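PDB 3VW5: cellobiose 2-epimerase from Ruminococcus albus, which catalyses the reversible epimerization of cellobiose to 4-O-beta-D-glucosyl-D-mannose, inverting the configuration at C2 of the reducing-end sugar without prior modification. Local coordinates for residues Asp141-Lys144 with Asn145-Glu149; Ala167-Asn171 with Gly172-Asp176; Leu205-Gln208 with Leu209-Arg213. The protein carries 2 engineered substitutions. All coordinates share one frame; numbering follows the deposited sequence.

Contact 1 of 3, residues Asp141-Lys144 with Asn145-Glu149; sequences DIEK and NTLYE
Thr146 grips the carbonyl of Ile142 twice: its hydroxyl OG1 donates to Ile142 O at 2.6 Å, and Thr146 N reaches the same Ile142 O at 3.0 Å. The two donors arrive from opposite faces of the carbonyl plane. With chi1 at 75°, OG1 is tucked between the backbone N and the carbonyl carbon of Thr146, turned back to the helix. One residue earlier the pattern recurs with an amide. Asp141 O accepts the Asn145 backbone N at 3.1 Å and Asn145 ND2 at 3.2 Å; the side-chain donor lies in the carbonyl plane, on a lone pair, with a C=O...N angle of 128°. CG of Asn145 stands beside its own backbone N (chi1 -56°), which brings ND2 and N together onto one acceptor. These four bonds close the last turn of helix 129-145, a helix of the (alpha/alpha)6 barrel, where the chain leaves the helix for the short strand 147-148 and its antiparallel partner 151-156. Packing surrounds them. Ile142 CG2 lies 3.4 Å from Thr146 OG1, and both residues are buried, Ile142 reaching Ile112, Ile116 and Leu185, Thr146 reaching Phe156 and Trp160. Leu147 crosses Glu143 at an angle, its CB 3.6 Å from Glu143 O and its CD2 3.7 Å from Glu143 OE1. That carboxylate is held mainly by others: a salt bridge from OE1 to Arg204 and hydrogen bonds between OE2 and the hydroxyls of Tyr152 and Tyr189. On the exposed flank, Lys144 CB rests 3.6 Å from Asn145 ND2 before the bent lysine chain leads its amine away from the turn.

Contact 2 of 3, residues Ala167-Asn171 with Gly172-Asp176; sequences ALSEN and GLKAD
Ser169 and Lys174 form the close-packed waist of a turn in the long loop between strands 151-156 and 177-178. Their CA atoms are 4.5 Å apart, and the serine side chain sets out toward the returning backbone: Ser169 CB lies 3.4 Å from Lys174 CA, and Ser169 OG lies 3.5 Å from Lys174 CG. Lys174 CG also lies 3.6 Å from Ser169 CB, so the serine packs alongside the root of the lysine. That root is placed by chi1 of -54°, which keeps CG beside the backbone N of Lys174, on the serine's side. The backbone of Lys174 itself is in the left-handed helical region (phi 51°, psi 35°), which changes the course of the chain after the turn. Van der Waals contact carries the meeting, since the two halves share no hydrogen bond. Beyond the waist the loop is loose. Glu170, Asn171 and Gly172 are exposed at its bend, where the only apolar side-chain touch is Asn171 CB against Leu173 CD1 at 4.2 Å. The amide of Asn171 is engaged beyond the turn, ND2 donating to Asp293 OD2, while the carboxylate of Glu170 comes close to the like charge of Glu291. Past CG, Lys174 bends and carries its amine away from the serine; its side chain touches Glu166. Leu173 anchors the other flank on Phe227 of strand 223-228, Ile238 of strand 238-240 and Val235. Glu170 and Ala175 also touch Phe227, so the bend lies across these strands, while Leu168, buried, packs on Trp369.

Contact 3 of 3, residues Leu205-Gln208 with Leu209-Arg213; sequences LKFQ and LGQMR
Two and a half turns of helix 199-216, part of the (alpha/alpha)6 barrel, bring Leu205 over Leu209 and Phe207 over Gln211, in each case four residues apart. The backbone follows the alpha-helical pattern: Leu209 N donates to Leu205 O at 2.9 Å with a nearly straight N-H...O angle of 171°, and equivalent bonds run from Gly210, Gln211 and Met212 to Lys206, Phe207 and Gln208. Leu205 CD2 meets Leu209 CD2 at 3.9 Å, on the side packed against helix 241-258 through Leu258 and Ala254. Round the helix, Met212 turns toward Met179 and Ile186 of helix 179-196, and its CG lies 3.5 Å from Gln208 O. Gln208 sends NE2 to the hydroxyl of Tyr152. The main side-chain meeting is between Phe207 and Gln211. Gln211 CG makes a CH-pi contact over one face of the Phe207 ring, 4.2 Å from its centroid. Phe207 has CG anti to its own nitrogen (chi1 162°), which swings the ring along the helix to its partner. An alanine at Gln211 is likely to uncover that ring face and leave Phe207 freer to turn, as well as to lose the contacts with Ile182 and Phe232. Beyond CG the glutamine chain is extended and its amide leans over the rim of the ring, the two planes 32° apart, with NE2 of Gln211 3.4 Å from Phe207 CZ.

Overall arrangement
The contacts follow one another along the chain: contact 1 closes helix 129-145, contact 2 bends the loop between strands 151-156 and 177-178, and contact 3 lies within helix 199-216. Contacts 1 and 3 have centres about 16 Å apart and do not touch, yet Tyr152 joins them, its hydroxyl bonded to both Glu143 and Gln208; Tyr189 of helix 179-196 also lies against both residues. Two helices of the (alpha/alpha)6 barrel are thus tied directly by the Glu143-Arg204 salt bridge and indirectly through a strand and a third helix. Contact 2 stands apart, its centre about 21 Å from contact 1 and 22 Å from contact 3, among the loops and strands that connect the helices.

Contact 1 of 3, residues Asp141-Lys144 with Asn145-Glu149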
ATOM      1  N   ASP A 141      18.093  -9.400   2.694  1.00 37.61           N
ATOM      2  CA  ASP A 141      17.449 -10.238   3.694  1.00 40.46           C
ATOM      3  C   ASP A 141      16.240 -10.971   3.133  1.00 40.13           C
ATOM      4  O   ASP A 141      15.996 -12.115   3.495  1.00 44.00           O
ATOM      5  CB  ASP A 141      17.034  -9.421   4.925  1.00 43.79           C
ATOM      6  CG  ASP A 141      18.224  -8.932   5.726  1.00 47.64           C
ATOM      7  OD1 ASP A 141      19.357  -9.377   5.413  1.00 50.75           O
ATOM      8  OD2 ASP A 141      18.029  -8.116   6.666  1.00 45.59           O
ATOM      9  N   ILE A 142      15.474 -10.317   2.266  1.00 39.27           N
ATOM     10  CA  ILE A 142      14.280 -10.947   1.713  1.00 40.17           C
ATOM     11  C   ILE A 142      14.691 -12.089   0.801  1.00 38.35           C
ATOM     12  O   ILE A 142      14.135 -13.193   0.864  1.00 40.52           O
ATOM     13  CB  ILE A 142      13.377  -9.941   0.937  1.00 40.56           C
ATOM     14  CG1 ILE A 142      12.548  -9.097   1.905  1.00 39.96           C
ATOM     15  CG2 ILE A 142      12.420 -10.659   0.000  1.00 37.64           C
ATOM     16  CD1 ILE A 142      11.807  -7.967   1.210  1.00 33.73           C
ATOM     17  N   GLU A 143      15.680 -11.822  -0.040  1.00 40.08           N
ATOM     18  CA  GLU A 143      16.128 -12.810  -1.009  1.00 40.11           C
ATOM     19  C   GLU A 143      16.856 -13.989  -0.346  1.00 38.58           C
ATOM     20  O   GLU A 143      16.740 -15.121  -0.798  1.00 40.30           O
ATOM     21  CB  GLU A 143      16.979 -12.160  -2.090  1.00 35.59           C
ATOM     22  CG  GLU A 143      16.285 -11.027  -2.843  1.00 35.75           C
ATOM     23  CD  GLU A 143      15.109 -11.484  -3.691  1.00 42.33           C
ATOM     24  OE1 GLU A 143      15.285 -12.360  -4.568  1.00 44.42           O
ATOM     25  OE2 GLU A 143      13.997 -10.953  -3.487  1.00 41.94           O
ATOM     26  N   LYS A 144      17.576 -13.727   0.736  1.00 37.86           N
ATOM     27  CA  LYS A 144      18.262 -14.786   1.464  1.00 40.90           C
ATOM     28  C   LYS A 144      17.286 -15.730   2.177  1.00 41.82           C
ATOM     29  O   LYS A 144      17.371 -16.954   2.046  1.00 43.77           O
ATOM     30  CB  LYS A 144      19.205 -14.174   2.504  1.00 45.98           C
ATOM     31  CG  LYS A 144      20.265 -15.130   3.050  1.00 41.96           C
ATOM     32  CD  LYS A 144      20.989 -15.780   1.884  1.00 46.78           C
ATOM     33  CE  LYS A 144      22.473 -15.999   2.165  1.00 49.06           C
ATOM     34  NZ  LYS A 144      22.705 -17.221   2.988  1.00 55.67           N
ATOM     35  N   ASN A 145      16.358 -15.156   2.934  1.00 39.03           N
ATOM     36  CA  ASN A 145      15.587 -15.937   3.888  1.00 41.37           C
ATOM     37  C   ASN A 145      14.156 -16.307   3.507  1.00 42.06           C
ATOM     38  O   ASN A 145      13.586 -17.220   4.111  1.00 47.05           O
ATOM     39  CB  ASN A 145      15.610 -15.263   5.270  1.00 44.48           C
ATOM     40  CG  ASN A 145      17.028 -15.040   5.776  1.00 46.80           C
ATOM     41  OD1 ASN A 145      17.692 -15.975   6.214  1.00 50.40           O
ATOM     42  ND2 ASN A 145      17.505 -13.803   5.691  1.00 47.84           N
ATOM     43  N   THR A 146      13.570 -15.623   2.525  1.00 40.08           N
ATOM     44  CA  THR A 146      12.139 -15.819   2.243  1.00 38.79           C
ATOM     45  C   THR A 146      11.885 -16.437   0.884  1.00 37.77           C
ATOM     46  O   THR A 146      10.778 -16.849   0.587  1.00 42.17           O
ATOM     47  CB  THR A 146      11.333 -14.506   2.325  1.00 36.34           C
ATOM     48  OG1 THR A 146      11.592 -13.688   1.171  1.00 33.13           O
ATOM     49  CG2 THR A 146      11.681 -13.737   3.587  1.00 35.35           C
ATOM     50  N   LEU A 147      12.912 -16.491   0.050  1.00 38.39           N
ATOM     51  CA  LEU A 147      12.745 -17.006  -1.299  1.00 34.63           C
ATOM     52  C   LEU A 147      12.983 -18.507  -1.341  1.00 37.78           C
ATOM     53  O   LEU A 147      14.078 -18.980  -1.044  1.00 39.04           O
ATOM     54  CB  LEU A 147      13.702 -16.296  -2.260  1.00 34.58           C
ATOM     55  CG  LEU A 147      13.543 -16.666  -3.736  1.00 34.23           C
ATOM     56  CD1 LEU A 147      12.129 -16.381  -4.208  1.00 33.24           C
ATOM     57  CD2 LEU A 147      14.548 -15.937  -4.593  1.00 31.14           C
ATOM     58  N   TYR A 148      11.958 -19.253  -1.729  1.00 36.87           N
ATOM     59  CA  TYR A 148      12.103 -20.685  -1.946  1.00 38.11           C
ATOM     60  C   TYR A 148      11.968 -20.971  -3.438  1.00 37.25           C
ATOM     61  O   TYR A 148      11.716 -20.041  -4.206  1.00 44.09           O
ATOM     62  CB  TYR A 148      11.102 -21.459  -1.082  1.00 41.55           C
ATOM     63  CG  TYR A 148      11.453 -21.430   0.397  1.00 41.75           C
ATOM     64  CD1 TYR A 148      11.792 -22.601   1.077  1.00 43.04           C
ATOM     65  CD2 TYR A 148      11.489 -20.227   1.104  1.00 43.30           C
ATOM     66  CE1 TYR A 148      12.125 -22.586   2.417  1.00 41.79           C
ATOM     67  CE2 TYR A 148      11.828 -20.201   2.453  1.00 46.60           C
ATOM     68  CZ  TYR A 148      12.147 -21.390   3.100  1.00 51.35           C
ATOM     69  OH  TYR A 148      12.489 -21.390   4.433  1.00 47.86           O
ATOM     70  N   GLU A 149      12.160 -22.223  -3.856  1.00 37.84           N
ATOM     71  CA  GLU A 149      12.178 -22.551  -5.292  1.00 40.93           C
ATOM     72  C   GLU A 149      10.919 -22.129  -6.032  1.00 41.75           C
ATOM     73  O   GLU A 149      10.982 -21.754  -7.195  1.00 49.87           O
ATOM     74  CB  GLU A 149      12.390 -24.045  -5.551  1.00 36.24           C
ATOM     75  CG  GLU A 149      13.788 -24.544  -5.340  1.00 42.99           C
ATOM     76  CD  GLU A 149      14.781 -24.078  -6.393  1.00 46.80           C
ATOM     77  OE1 GLU A 149      14.504 -24.171  -7.615  1.00 48.85           O
ATOM     78  OE2 GLU A 149      15.861 -23.625  -5.980  1.00 44.29           O
TER

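Contact 2 of 3, residues Ala167-Asn171 with Gly172-Asp176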
ATOM      1  N   ALA A 167      -2.611 -12.565   9.651  1.00 63.44           N
ATOM      2  CA  ALA A 167      -2.239 -11.160   9.413  1.00 73.41           C
ATOM      3  C   ALA A 167      -2.439 -10.728   7.966  1.00 69.96           C
ATOM      4  O   ALA A 167      -2.764  -9.566   7.697  1.00 65.96           O
ATOM      5  CB  ALA A 167      -0.793 -10.870   9.846  1.00 62.03           C
ATOM      6  N   LEU A 168      -2.217 -11.652   7.036  1.00 65.38           N
ATOM      7  CA  LEU A 168      -2.645 -11.452   5.654  1.00 61.91           C
ATOM      8  C   LEU A 168      -3.883 -12.303   5.320  1.00 59.98           C
ATOM      9  O   LEU A 168      -4.556 -12.056   4.313  1.00 54.38           O
ATOM     10  CB  LEU A 168      -1.501 -11.733   4.665  1.00 56.90           C
ATOM     11  CG  LEU A 168      -0.370 -10.695   4.560  1.00 57.64           C
ATOM     12  CD1 LEU A 168       0.312 -10.776   3.176  1.00 49.40           C
ATOM     13  CD2 LEU A 168      -0.848  -9.268   4.860  1.00 50.32           C
ATOM     14  N   SER A 169      -4.187 -13.284   6.172  1.00 63.48           N
ATOM     15  CA  SER A 169      -5.362 -14.123   5.967  1.00 71.23           C
ATOM     16  C   SER A 169      -6.646 -13.318   6.163  1.00 74.62           C
ATOM     17  O   SER A 169      -6.649 -12.305   6.871  1.00 70.56           O
ATOM     18  CB  SER A 169      -5.343 -15.346   6.889  1.00 79.00           C
ATOM     19  OG  SER A 169      -6.352 -15.257   7.895  1.00 84.19           O
ATOM     20  N   GLU A 170      -7.733 -13.782   5.543  1.00 76.20           N
ATOM     21  CA  GLU A 170      -8.990 -13.032   5.515  1.00 74.60           C
ATOM     22  C   GLU A 170     -10.087 -13.712   6.310  1.00 82.90           C
ATOM     23  O   GLU A 170     -10.667 -13.098   7.220  1.00 84.09           O
ATOM     24  CB  GLU A 170      -9.460 -12.809   4.080  1.00 75.00           C
ATOM     25  CG  GLU A 170      -9.465 -11.348   3.660  1.00 79.54           C
ATOM     26  CD  GLU A 170     -10.865 -10.831   3.376  1.00 85.53           C
ATOM     27  OE1 GLU A 170     -11.752 -11.656   3.003  1.00 85.12           O
ATOM     28  OE2 GLU A 170     -11.090  -9.603   3.548  1.00 81.00           O
ATOM     29  N   ASN A 171     -10.388 -14.968   5.970  1.00 78.45           N
ATOM     30  CA  ASN A 171     -11.324 -15.739   6.795  1.00 83.99           C
ATOM     31  C   ASN A 171     -10.561 -16.560   7.831  1.00 88.09           C
ATOM     32  O   ASN A 171      -9.862 -16.002   8.694  1.00 85.87           O
ATOM     33  CB  ASN A 171     -12.229 -16.643   5.946  1.00 74.39           C
ATOM     34  CG  ASN A 171     -13.219 -15.848   5.104  1.00 73.96           C
ATOM     35  OD1 ASN A 171     -13.528 -14.686   5.404  1.00 71.87           O
ATOM     36  ND2 ASN A 171     -13.722 -16.473   4.041  1.00 68.26           N
ATOM     37  N   GLY A 172     -10.699 -17.881   7.745  1.00 81.79           N
ATOM     38  CA  GLY A 172      -9.881 -18.777   8.546  1.00 88.11           C
ATOM     39  C   GLY A 172      -8.729 -19.345   7.729  1.00 89.49           C
ATOM     40  O   GLY A 172      -8.114 -20.359   8.103  1.00 80.59           O
ATOM     41  N   LEU A 173      -8.430 -18.656   6.623  1.00 86.63           N
ATOM     42  CA  LEU A 173      -7.627 -19.194   5.514  1.00 80.12           C
ATOM     43  C   LEU A 173      -6.129 -19.399   5.801  1.00 78.36           C
ATOM     44  O   LEU A 173      -5.615 -20.513   5.701  1.00 71.70           O
ATOM     45  CB  LEU A 173      -7.832 -18.324   4.256  1.00 74.22           C
ATOM     46  CG  LEU A 173      -8.857 -18.799   3.213  1.00 64.05           C
ATOM     47  CD1 LEU A 173      -9.967 -19.571   3.874  1.00 63.52           C
ATOM     48  CD2 LEU A 173      -9.432 -17.626   2.404  1.00 55.29           C
ATOM     49  N   LYS A 174      -5.430 -18.317   6.129  1.00 78.97           N
ATOM     50  CA  LYS A 174      -4.008 -18.401   6.483  1.00 84.59           C
ATOM     51  C   LYS A 174      -3.135 -19.176   5.459  1.00 80.11           C
ATOM     52  O   LYS A 174      -2.161 -19.859   5.830  1.00 71.63           O
ATOM     53  CB  LYS A 174      -3.852 -18.963   7.909  1.00 77.87           C
ATOM     54  CG  LYS A 174      -4.665 -18.180   8.939  1.00 81.63           C
ATOM     55  CD  LYS A 174      -4.273 -18.512  10.380  1.00 89.55           C
ATOM     56  CE  LYS A 174      -5.070 -19.688  10.966  1.00 88.80           C
ATOM     57  NZ  LYS A 174      -4.767 -20.981  10.266  1.00 80.37           N
ATOM     58  N   ALA A 175      -3.487 -19.048   4.179  1.00 67.99           N
ATOM     59  CA  ALA A 175      -2.700 -19.618   3.092  1.00 56.79           C
ATOM     60  C   ALA A 175      -1.221 -19.294   3.238  1.00 53.66           C
ATOM     61  O   ALA A 175      -0.849 -18.340   3.905  1.00 60.93           O
ATOM     62  CB  ALA A 175      -3.207 -19.103   1.762  1.00 53.24           C
ATOM     63  N   ASP A 176      -0.378 -20.092   2.605  1.00 53.47           N
ATOM     64  CA  ASP A 176       1.061 -19.903   2.684  1.00 50.29           C
ATOM     65  C   ASP A 176       1.505 -18.735   1.820  1.00 54.23           C
ATOM     66  O   ASP A 176       2.309 -17.910   2.245  1.00 57.24           O
ATOM     67  CB  ASP A 176       1.784 -21.176   2.244  1.00 54.08           C
ATOM     68  CG  ASP A 176       1.552 -22.337   3.201  1.00 70.89           C
ATOM     69  OD1 ASP A 176       0.534 -23.072   3.025  1.00 68.09           O
ATOM     70  OD2 ASP A 176       2.389 -22.515   4.131  1.00 73.32           O
TER

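Contact 3 of 3, residues Leu205-Gln208 with Leu209-Arg213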
ATOM      1  N   LEU A 205      12.348  -8.171  -9.608  1.00 36.92           N
ATOM      2  CA  LEU A 205      11.151  -7.455 -10.042  1.00 35.00           C
ATOM      3  C   LEU A 205      10.483  -8.143 -11.226  1.00 40.90           C
ATOM      4  O   LEU A 205       9.258  -8.304 -11.239  1.00 41.77           O
ATOM      5  CB  LEU A 205      11.488  -6.017 -10.456  1.00 36.23           C
ATOM      6  CG  LEU A 205      10.547  -4.843 -10.113  1.00 41.90           C
ATOM      7  CD1 LEU A 205      10.631  -3.778 -11.176  1.00 38.15           C
ATOM      8  CD2 LEU A 205       9.075  -5.226  -9.890  1.00 33.70           C
ATOM      9  N   LYS A 206      11.270  -8.522 -12.235  1.00 36.67           N
ATOM     10  CA  LYS A 206      10.682  -9.115 -13.431  1.00 37.14           C
ATOM     11  C   LYS A 206      10.102 -10.493 -13.101  1.00 41.03           C
ATOM     12  O   LYS A 206       9.061 -10.902 -13.637  1.00 38.55           O
ATOM     13  CB  LYS A 206      11.681  -9.172 -14.588  1.00 36.57           C
ATOM     14  CG  LYS A 206      11.910  -7.836 -15.296  1.00 42.61           C
ATOM     15  CD  LYS A 206      13.189  -7.858 -16.139  1.00 45.39           C
ATOM     16  CE  LYS A 206      13.430  -6.519 -16.851  1.00 65.24           C
ATOM     17  NZ  LYS A 206      14.036  -6.655 -18.234  1.00 61.65           N
ATOM     18  N   PHE A 207      10.758 -11.196 -12.187  1.00 34.11           N
ATOM     19  CA  PHE A 207      10.238 -12.468 -11.743  1.00 35.99           C
ATOM     20  C   PHE A 207       8.876 -12.288 -11.029  1.00 43.89           C
ATOM     21  O   PHE A 207       7.939 -13.076 -11.235  1.00 43.36           O
ATOM     22  CB  PHE A 207      11.249 -13.170 -10.854  1.00 34.04           C
ATOM     23  CG  PHE A 207      10.660 -14.270 -10.020  1.00 40.13           C
ATOM     24  CD1 PHE A 207      10.294 -14.036  -8.706  1.00 36.59           C
ATOM     25  CD2 PHE A 207      10.470 -15.537 -10.551  1.00 40.94           C
ATOM     26  CE1 PHE A 207       9.750 -15.046  -7.925  1.00 40.47           C
ATOM     27  CE2 PHE A 207       9.928 -16.553  -9.780  1.00 40.46           C
ATOM     28  CZ  PHE A 207       9.563 -16.302  -8.459  1.00 42.04           C
ATOM     29  N   GLN A 208       8.757 -11.240 -10.218  1.00 37.74           N
ATOM     30  CA  GLN A 208       7.493 -10.958  -9.551  1.00 38.62           C
ATOM     31  C   GLN A 208       6.391 -10.593 -10.542  1.00 42.48           C
ATOM     32  O   GLN A 208       5.262 -11.072 -10.423  1.00 42.25           O
ATOM     33  CB  GLN A 208       7.675  -9.867  -8.500  1.00 35.59           C
ATOM     34  CG  GLN A 208       8.523 -10.311  -7.322  1.00 36.22           C
ATOM     35  CD  GLN A 208       9.378  -9.183  -6.760  1.00 40.35           C
ATOM     36  OE1 GLN A 208       9.184  -8.001  -7.082  1.00 29.69           O
ATOM     37  NE2 GLN A 208      10.339  -9.550  -5.921  1.00 40.59           N
ATOM     38  N   LEU A 209       6.714  -9.732 -11.504  1.00 40.06           N
ATOM     39  CA  LEU A 209       5.783  -9.407 -12.567  1.00 37.09           C
ATOM     40  C   LEU A 209       5.295 -10.684 -13.262  1.00 42.50           C
ATOM     41  O   LEU A 209       4.096 -10.871 -13.436  1.00 44.13           O
ATOM     42  CB  LEU A 209       6.429  -8.461 -13.575  1.00 39.28           C
ATOM     43  CG  LEU A 209       6.233  -6.945 -13.414  1.00 37.90           C
ATOM     44  CD1 LEU A 209       5.409  -6.600 -12.203  1.00 38.47           C
ATOM     45  CD2 LEU A 209       7.559  -6.231 -13.359  1.00 41.45           C
ATOM     46  N   GLY A 210       6.221 -11.569 -13.636  1.00 42.44           N
ATOM     47  CA  GLY A 210       5.872 -12.818 -14.295  1.00 39.36           C
ATOM     48  C   GLY A 210       4.890 -13.662 -13.500  1.00 41.37           C
ATOM     49  O   GLY A 210       3.956 -14.252 -14.050  1.00 36.92           O
ATOM     50  N   GLN A 211       5.092 -13.715 -12.191  1.00 41.31           N
ATOM     51  CA  GLN A 211       4.195 -14.468 -11.326  1.00 38.70           C
ATOM     52  C   GLN A 211       2.783 -13.874 -11.348  1.00 45.20           C
ATOM     53  O   GLN A 211       1.780 -14.610 -11.370  1.00 41.07           O
ATOM     54  CB  GLN A 211       4.729 -14.513  -9.898  1.00 34.81           C
ATOM     55  CG  GLN A 211       5.949 -15.374  -9.732  1.00 38.65           C
ATOM     56  CD  GLN A 211       6.082 -15.917  -8.324  1.00 46.75           C
ATOM     57  OE1 GLN A 211       5.981 -15.170  -7.343  1.00 40.33           O
ATOM     58  NE2 GLN A 211       6.307 -17.232  -8.215  1.00 47.71           N
ATOM     59  N   MET A 212       2.712 -12.545 -11.336  1.00 38.60           N
ATOM     60  CA  MET A 212       1.429 -11.885 -11.460  1.00 38.02           C
ATOM     61  C   MET A 212       0.754 -12.272 -12.769  1.00 40.41           C
ATOM     62  O   MET A 212      -0.440 -12.557 -12.773  1.00 40.11           O
ATOM     63  CB  MET A 212       1.562 -10.364 -11.326  1.00 36.58           C
ATOM     64  CG  MET A 212       1.964  -9.909  -9.910  1.00 39.89           C
ATOM     65  SD  MET A 212       0.732 -10.083  -8.619  1.00 43.30           S
ATOM     66  CE  MET A 212      -0.588  -9.166  -9.325  1.00 36.42           C
ATOM     67  N   ARG A 213       1.509 -12.298 -13.872  1.00 39.85           N
ATOM     68  CA  ARG A 213       0.929 -12.611 -15.181  1.00 42.02           C
ATOM     69  C   ARG A 213       0.627 -14.113 -15.355  1.00 44.97           C
ATOM     70  O   ARG A 213      -0.440 -14.492 -15.837  1.00 44.28           O
ATOM     71  CB  ARG A 213       1.803 -12.077 -16.331  1.00 43.40           C
ATOM     72  CG  ARG A 213       1.946 -13.049 -17.502  1.00 48.60           C
ATOM     73  CD  ARG A 213       2.546 -12.455 -18.789  1.00 47.99           C
ATOM     74  NE  ARG A 213       3.948 -12.015 -18.723  1.00 59.36           N
ATOM     75  CZ  ARG A 213       5.006 -12.795 -18.475  1.00 57.80           C
ATOM     76  NH1 ARG A 213       4.862 -14.091 -18.226  1.00 49.50           N
ATOM     77  NH2 ARG A 213       6.225 -12.264 -18.459  1.00 58.13           N
TER